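Local coordinates for protein inosine-uridine nucleoside N-ribohydrolase (Xanthomonas oryzae pv. oryzae, PDB 4KL0) that binds calcium and probably hydrolyses N-glycosyl bonds, as a bacterial effector with the fold of the inosine-uridine nucleoside hydrolases, at residues A[17-22]-A[55-60]; A[35-40]-A[77-82]. One frame throughout, in Å; residues are numbered along the deposited sequence.

Interaction 1: A[17-22]-A[55-60]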
loop_
_atom_site.group_PDB
_atom_site.type_symbol
_atom_site.label_atom_id
_atom_site.label_comp_id
_atom_site.label_asym_id
_atom_site.label_seq_id
_atom_site.Cartn_x
_atom_site.Cartn_y
_atom_site.Cartn_z
ATOM N N ARG A 17 -1.943 20.833 9.078
ATOM C CA ARG A 17 -2.172 21.400 10.418
ATOM C C ARG A 17 -3.350 20.723 11.128
ATOM O O ARG A 17 -3.289 20.365 12.327
ATOM C CB ARG A 17 -2.468 22.892 10.269
ATOM C CG ARG A 17 -2.568 23.678 11.561
ATOM C CD ARG A 17 -2.651 25.164 11.210
ATOM N NE ARG A 17 -1.461 25.609 10.485
ATOM C CZ ARG A 17 -1.453 26.079 9.232
ATOM N NH1 ARG A 17 -2.594 26.226 8.541
ATOM N NH2 ARG A 17 -0.299 26.415 8.667
ATOM N N GLU A 18 -4.437 20.534 10.396
ATOM C CA GLU A 18 -5.609 19.872 10.939
ATOM C C GLU A 18 -5.347 18.427 11.363
ATOM O O GLU A 18 -5.798 17.963 12.417
ATOM C CB GLU A 18 -6.775 19.940 9.933
ATOM C CG GLU A 18 -8.031 19.220 10.440
ATOM C CD GLU A 18 -9.149 19.095 9.382
ATOM O OE1 GLU A 18 -8.946 19.523 8.201
ATOM O OE2 GLU A 18 -10.240 18.577 9.755
ATOM N N LEU A 19 -4.632 17.671 10.533
ATOM C CA LEU A 19 -4.315 16.311 10.933
ATOM C C LEU A 19 -3.470 16.331 12.210
ATOM O O LEU A 19 -3.629 15.475 13.094
ATOM C CB LEU A 19 -3.541 15.594 9.827
ATOM C CG LEU A 19 -2.962 14.244 10.239
ATOM C CD1 LEU A 19 -4.020 13.199 10.649
ATOM C CD2 LEU A 19 -2.091 13.702 9.132
ATOM N N ARG A 20 -2.581 17.313 12.297
ATOM C CA ARG A 20 -1.647 17.365 13.415
ATOM C C ARG A 20 -2.340 17.586 14.771
ATOM O O ARG A 20 -1.763 17.298 15.816
ATOM C CB ARG A 20 -0.545 18.408 13.171
ATOM C CG ARG A 20 0.656 17.816 12.356
ATOM C CD ARG A 20 1.407 18.855 11.614
ATOM N NE ARG A 20 2.691 18.337 11.143
ATOM C CZ ARG A 20 3.637 19.131 10.660
ATOM N NH1 ARG A 20 3.411 20.442 10.568
ATOM N NH2 ARG A 20 4.800 18.628 10.274
ATOM N N LEU A 21 -3.579 18.069 14.776
ATOM C CA LEU A 21 -4.308 18.172 16.042
ATOM C C LEU A 21 -4.640 16.808 16.647
ATOM O O LEU A 21 -5.006 16.721 17.843
ATOM C CB LEU A 21 -5.612 18.960 15.858
ATOM C CG LEU A 21 -5.414 20.392 15.378
ATOM C CD1 LEU A 21 -6.748 20.942 14.846
ATOM C CD2 LEU A 21 -4.838 21.254 16.514
ATOM N N HIS A 22 -4.508 15.740 15.843
ATOM C CA HIS A 22 -5.007 14.447 16.229
ATOM C C HIS A 22 -3.870 13.467 16.423
ATOM O O HIS A 22 -4.102 12.247 16.309
ATOM C CB HIS A 22 -5.915 13.882 15.116
ATOM C CG HIS A 22 -7.205 14.620 14.921
ATOM N ND1 HIS A 22 -7.267 15.956 14.586
ATOM C CD2 HIS A 22 -8.489 14.193 14.986
ATOM C CE1 HIS A 22 -8.532 16.328 14.483
ATOM N NE2 HIS A 22 -9.292 15.272 14.711
ATOM N N ASP A 55 5.790 13.044 11.892
ATOM C CA ASP A 55 4.773 13.696 12.728
ATOM C C ASP A 55 4.239 12.884 13.927
ATOM O O ASP A 55 3.331 13.365 14.627
ATOM C CB ASP A 55 3.598 14.218 11.884
ATOM C CG ASP A 55 3.994 15.389 10.988
ATOM O OD1 ASP A 55 5.084 16.009 11.261
ATOM O OD2 ASP A 55 3.242 15.701 10.019
ATOM N N GLY A 56 4.773 11.697 14.149
ATOM C CA GLY A 56 4.464 10.958 15.363
ATOM C C GLY A 56 3.206 10.107 15.327
ATOM O O GLY A 56 2.695 9.703 16.391
ATOM N N PHE A 57 2.718 9.792 14.121
ATOM C CA PHE A 57 1.549 8.904 14.019
ATOM C C PHE A 57 1.922 7.439 14.039
ATOM O O PHE A 57 1.179 6.600 14.550
ATOM C CB PHE A 57 0.766 9.233 12.735
ATOM C CG PHE A 57 -0.019 10.497 12.821
ATOM C CD1 PHE A 57 -1.341 10.475 13.224
ATOM C CD2 PHE A 57 0.590 11.729 12.579
ATOM C CE1 PHE A 57 -2.053 11.644 13.355
ATOM C CE2 PHE A 57 -0.114 12.907 12.678
ATOM C CZ PHE A 57 -1.447 12.873 13.070
ATOM N N LEU A 58 3.066 7.124 13.447
ATOM C CA LEU A 58 3.482 5.743 13.330
ATOM C C LEU A 58 4.986 5.667 13.379
ATOM O O LEU A 58 5.690 6.691 13.235
ATOM C CB LEU A 58 2.971 5.141 12.020
ATOM C CG LEU A 58 3.502 5.708 10.686
ATOM C CD1 LEU A 58 4.824 5.123 10.369
ATOM C CD2 LEU A 58 2.553 5.367 9.522
ATOM N N ARG A 59 5.479 4.458 13.570
ATOM C CA ARG A 59 6.905 4.228 13.399
ATOM C C ARG A 59 7.043 2.921 12.634
ATOM O O ARG A 59 6.502 1.864 13.064
ATOM C CB ARG A 59 7.672 4.270 14.721
ATOM C CG ARG A 59 9.134 3.923 14.535
ATOM C CD ARG A 59 9.897 3.926 15.861
ATOM N NE ARG A 59 9.554 2.734 16.609
ATOM C CZ ARG A 59 10.206 2.324 17.697
ATOM N NH1 ARG A 59 11.250 3.025 18.148
ATOM N NH2 ARG A 59 9.830 1.212 18.316
ATOM N N LEU A 60 7.644 3.022 11.441
ATOM C CA LEU A 60 7.664 1.858 10.510
ATOM C C LEU A 60 8.866 1.021 10.885
ATOM O O LEU A 60 10.011 1.365 10.518
ATOM C CB LEU A 60 7.733 2.341 9.048
ATOM C CG LEU A 60 7.676 1.303 7.957
ATOM C CD1 LEU A 60 6.428 0.439 8.128
ATOM C CD2 LEU A 60 7.717 2.046 6.607
#
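Asp-55 opens the contact by gripping Arg-20 with both carboxylate oxygens. Asp-55 OD1 takes the stronger bond, from Arg-20 NH2 at 2.8 Å, on its syn side but 25° out of the carboxylate plane, and near the plane of the guanidinium; Asp-55 OD2 receives a weak bond from Arg-20 NE at 2.9 Å. The two flat groups are turned 64° against each other, so the salt bridge is two-pronged but twisted. The arginine chain, extended from CG to NE, reaches the acid at about a right angle. Gln-51 also binds OD2, from helix 41-54. Gly-56, with positive phi (86°), ends that helix in a Schellman motif and turns the chain toward strand 58-65. Phe-57 then drives its ring end-on at Leu-19: Phe-57 CZ lies 3.5 Å from Leu-19 CG and equally close to Leu-19 CD1, while Leu-19 O meets the ring edge in its plane, 3.4 Å from CZ. His-22 O lies obliquely by the ring, 3.6 Å from Phe-57 CE1. Its chemistry is divided: the buried Phe-57 ring packs on Leu-19, and an ion pair between buried Asp-55 and partly exposed Arg-20 links the C-terminal part of helix 10-20 to the turn after helix 41-54.

Interaction 2: A[35-40]-A[77-82]. With CA (calcium ion), chain B.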
loop_
_atom_site.group_PDB
_atom_site.type_symbol
_atom_site.label_atom_id
_atom_site.label_comp_id
_atom_site.label_asym_id
_atom_site.label_seq_id
_atom_site.Cartn_x
_atom_site.Cartn_y
_atom_site.Cartn_z
ATOM N N ASP A 35 4.738 -5.058 -1.946
ATOM C CA ASP A 35 5.265 -5.642 -3.200
ATOM C C ASP A 35 5.620 -4.509 -4.163
ATOM O O ASP A 35 5.004 -4.358 -5.203
ATOM C CB ASP A 35 4.248 -6.612 -3.842
ATOM C CG ASP A 35 2.855 -5.974 -4.077
ATOM O OD1 ASP A 35 2.653 -4.784 -3.719
ATOM O OD2 ASP A 35 1.991 -6.677 -4.694
ATOM N N PRO A 36 6.646 -3.746 -3.818
ATOM C CA PRO A 36 6.897 -2.498 -4.593
ATOM C C PRO A 36 7.495 -2.737 -5.996
ATOM O O PRO A 36 8.066 -3.809 -6.341
ATOM C CB PRO A 36 7.926 -1.762 -3.725
ATOM C CG PRO A 36 8.716 -2.897 -3.024
ATOM C CD PRO A 36 7.574 -3.892 -2.677
ATOM N N ASN A 37 7.365 -1.675 -6.783
ATOM C CA ASN A 37 7.970 -1.581 -8.135
ATOM C C ASN A 37 7.311 -2.440 -9.210
ATOM O O ASN A 37 7.945 -2.767 -10.211
ATOM C CB ASN A 37 9.474 -1.768 -8.093
ATOM C CG ASN A 37 10.154 -1.070 -9.256
ATOM O OD1 ASN A 37 9.783 0.068 -9.585
ATOM N ND2 ASN A 37 11.138 -1.742 -9.900
ATOM N N LYS A 38 6.050 -2.815 -9.024
ATOM C CA LYS A 38 5.274 -3.231 -10.202
ATOM C C LYS A 38 4.244 -2.163 -10.564
ATOM O O LYS A 38 3.623 -2.199 -11.638
ATOM C CB LYS A 38 4.646 -4.637 -10.058
ATOM C CG LYS A 38 3.881 -4.973 -8.784
ATOM C CD LYS A 38 2.428 -4.451 -8.799
ATOM C CE LYS A 38 1.638 -4.959 -7.533
ATOM N NZ LYS A 38 0.250 -4.374 -7.575
ATOM N N ASP A 39 4.114 -1.173 -9.691
ATOM C CA ASP A 39 3.262 0.005 -9.937
ATOM C C ASP A 39 3.731 1.090 -8.949
ATOM O O ASP A 39 4.637 0.834 -8.171
ATOM C CB ASP A 39 1.780 -0.349 -9.805
ATOM C CG ASP A 39 1.370 -0.879 -8.418
ATOM O OD1 ASP A 39 1.985 -0.533 -7.385
ATOM O OD2 ASP A 39 0.370 -1.669 -8.408
ATOM N N PRO A 40 3.145 2.302 -8.947
ATOM C CA PRO A 40 3.643 3.302 -7.998
ATOM C C PRO A 40 3.191 3.171 -6.571
ATOM O O PRO A 40 3.803 3.789 -5.691
ATOM C CB PRO A 40 3.046 4.640 -8.526
ATOM C CG PRO A 40 2.413 4.306 -9.892
ATOM C CD PRO A 40 2.121 2.834 -9.872
ATOM N N ALA A 77 12.858 -5.980 -2.321
ATOM C CA ALA A 77 13.258 -5.586 -0.991
ATOM C C ALA A 77 14.424 -4.578 -1.050
ATOM O O ALA A 77 14.460 -3.636 -0.300
ATOM C CB ALA A 77 13.677 -6.839 -0.169
ATOM N N GLN A 78 15.371 -4.812 -1.941
ATOM C CA GLN A 78 16.455 -3.882 -2.159
ATOM C C GLN A 78 15.923 -2.551 -2.618
ATOM O O GLN A 78 16.423 -1.508 -2.192
ATOM C CB GLN A 78 17.426 -4.425 -3.179
ATOM C CG GLN A 78 18.254 -5.637 -2.628
ATOM C CD GLN A 78 19.107 -6.235 -3.716
ATOM O OE1 GLN A 78 19.773 -5.502 -4.448
ATOM N NE2 GLN A 78 19.079 -7.557 -3.859
ATOM N N LEU A 79 14.929 -2.540 -3.512
ATOM C CA LEU A 79 14.331 -1.259 -3.867
ATOM C C LEU A 79 13.620 -0.542 -2.695
ATOM O O LEU A 79 13.752 0.648 -2.537
ATOM C CB LEU A 79 13.375 -1.450 -5.046
ATOM C CG LEU A 79 12.573 -0.249 -5.493
ATOM C CD1 LEU A 79 12.318 -0.424 -6.912
ATOM C CD2 LEU A 79 11.232 -0.170 -4.726
ATOM N N ALA A 80 12.840 -1.284 -1.907
ATOM C CA ALA A 80 12.202 -0.692 -0.764
ATOM C C ALA A 80 13.234 -0.075 0.163
ATOM O O ALA A 80 13.083 1.069 0.601
ATOM C CB ALA A 80 11.318 -1.690 -0.015
ATOM N N LYS A 81 14.303 -0.825 0.434
ATOM C CA LYS A 81 15.296 -0.313 1.359
ATOM C C LYS A 81 16.014 0.911 0.767
ATOM O O LYS A 81 16.240 1.914 1.477
ATOM C CB LYS A 81 16.240 -1.461 1.736
ATOM C CG LYS A 81 17.407 -1.039 2.657
ATOM C CD LYS A 81 16.884 -0.712 4.031
ATOM C CE LYS A 81 18.018 -0.546 5.032
ATOM N NZ LYS A 81 17.415 -0.110 6.300
ATOM N N GLY A 82 16.302 0.868 -0.534
ATOM C CA GLY A 82 16.786 2.058 -1.237
ATOM C C GLY A 82 15.903 3.295 -1.108
ATOM O O GLY A 82 16.399 4.431 -0.976
HETATM CA CA CA B . 0.845 -3.102 -3.426
HETATM O O HOH W 1 -0.072 -5.153 -4.726
HETATM O O HOH W 2 0.109 -2.160 -5.607
HETATM O O HOH W 3 -1.850 -3.164 -3.479
#
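The backbones of 35-40 and 77-82 are closest at Pro-36 and Ala-80, whose CA atoms are 6.8 Å apart; Asn-37, after Pro-36, takes up a left-handed backbone conformation (phi 72°, psi 23°). Leu-79 carries most of the contact, its two methyl groups shared between neighbouring loop residues. Leu-79 CD2 lies 3.8 Å from Pro-36 CB, the two side chains running antiparallel alongside each other, while Leu-79 CD1 presses on the Asn-37 amide, 3.3 Å from Asn-37 CG. The leucine lies roughly perpendicular to the asparagine. With CG anti to the backbone N (chi1 175°), Leu-79 reaches out from the helix to the loop. Ala-80 adds a looser touch from CB to Pro-36 CG. The Asn-37 amide is satisfied elsewhere, OD1 by Tyr-252 and ND2 by the carbonyl of Leu-114, which fixes the flat group beside the leucine methyl.

Away from the helix, the same loop holds calcium. Asp-35 OD1 binds the ion at 2.5 Å, and Asp-35 OD2 accepts a 2.6 Å hydrogen bond from water 1, itself a calcium ligand. Asp-42, Ile-151 O and Asp-318 bind the ion too. Water 1 also accepts a bond from Lys-38 NZ, and Lys-38 NZ is salt-bridged to Asp-39 OD2, 2.8 Å away, from above the carboxylate plane. That oxygen accepts a bond from water 2, another calcium ligand, while Asp-39 OD1 caps the backbone N of Asp-41. The loop corresponds to the N-terminal aspartate cluster (DxDxxxDD) of nucleoside hydrolases, with Asn-37 in place of the second aspartate. Here apolar contact backs the loop from the helix side, while Lys-38 and Asp-39 form a second shell that probably orients waters 1 and 2, the lysine perhaps balancing part of the acidic charge.

Both contacts are largely buried but differ in depth: the centre of interaction 1 lies about 18 Å, and that of interaction 2 about 11 Å, from the centre of the chain, with the two contact centres 25 Å apart. They do not touch, though strand 58-65, entered by 55-60, leads along the chain to helix 70-86, which supplies 77-82. Helix 41-54 connects them further, following the loop 35-40 and ending just before 55-60. Toward the periphery, interaction 1 pairs an aromatic-aliphatic contact with a direct ion pair. Interaction 2 is made by van der Waals contact across its two segments, with no polar bond between them; its charges gather within the loop around the calcium, whereas interaction 1 lies far from the metal site.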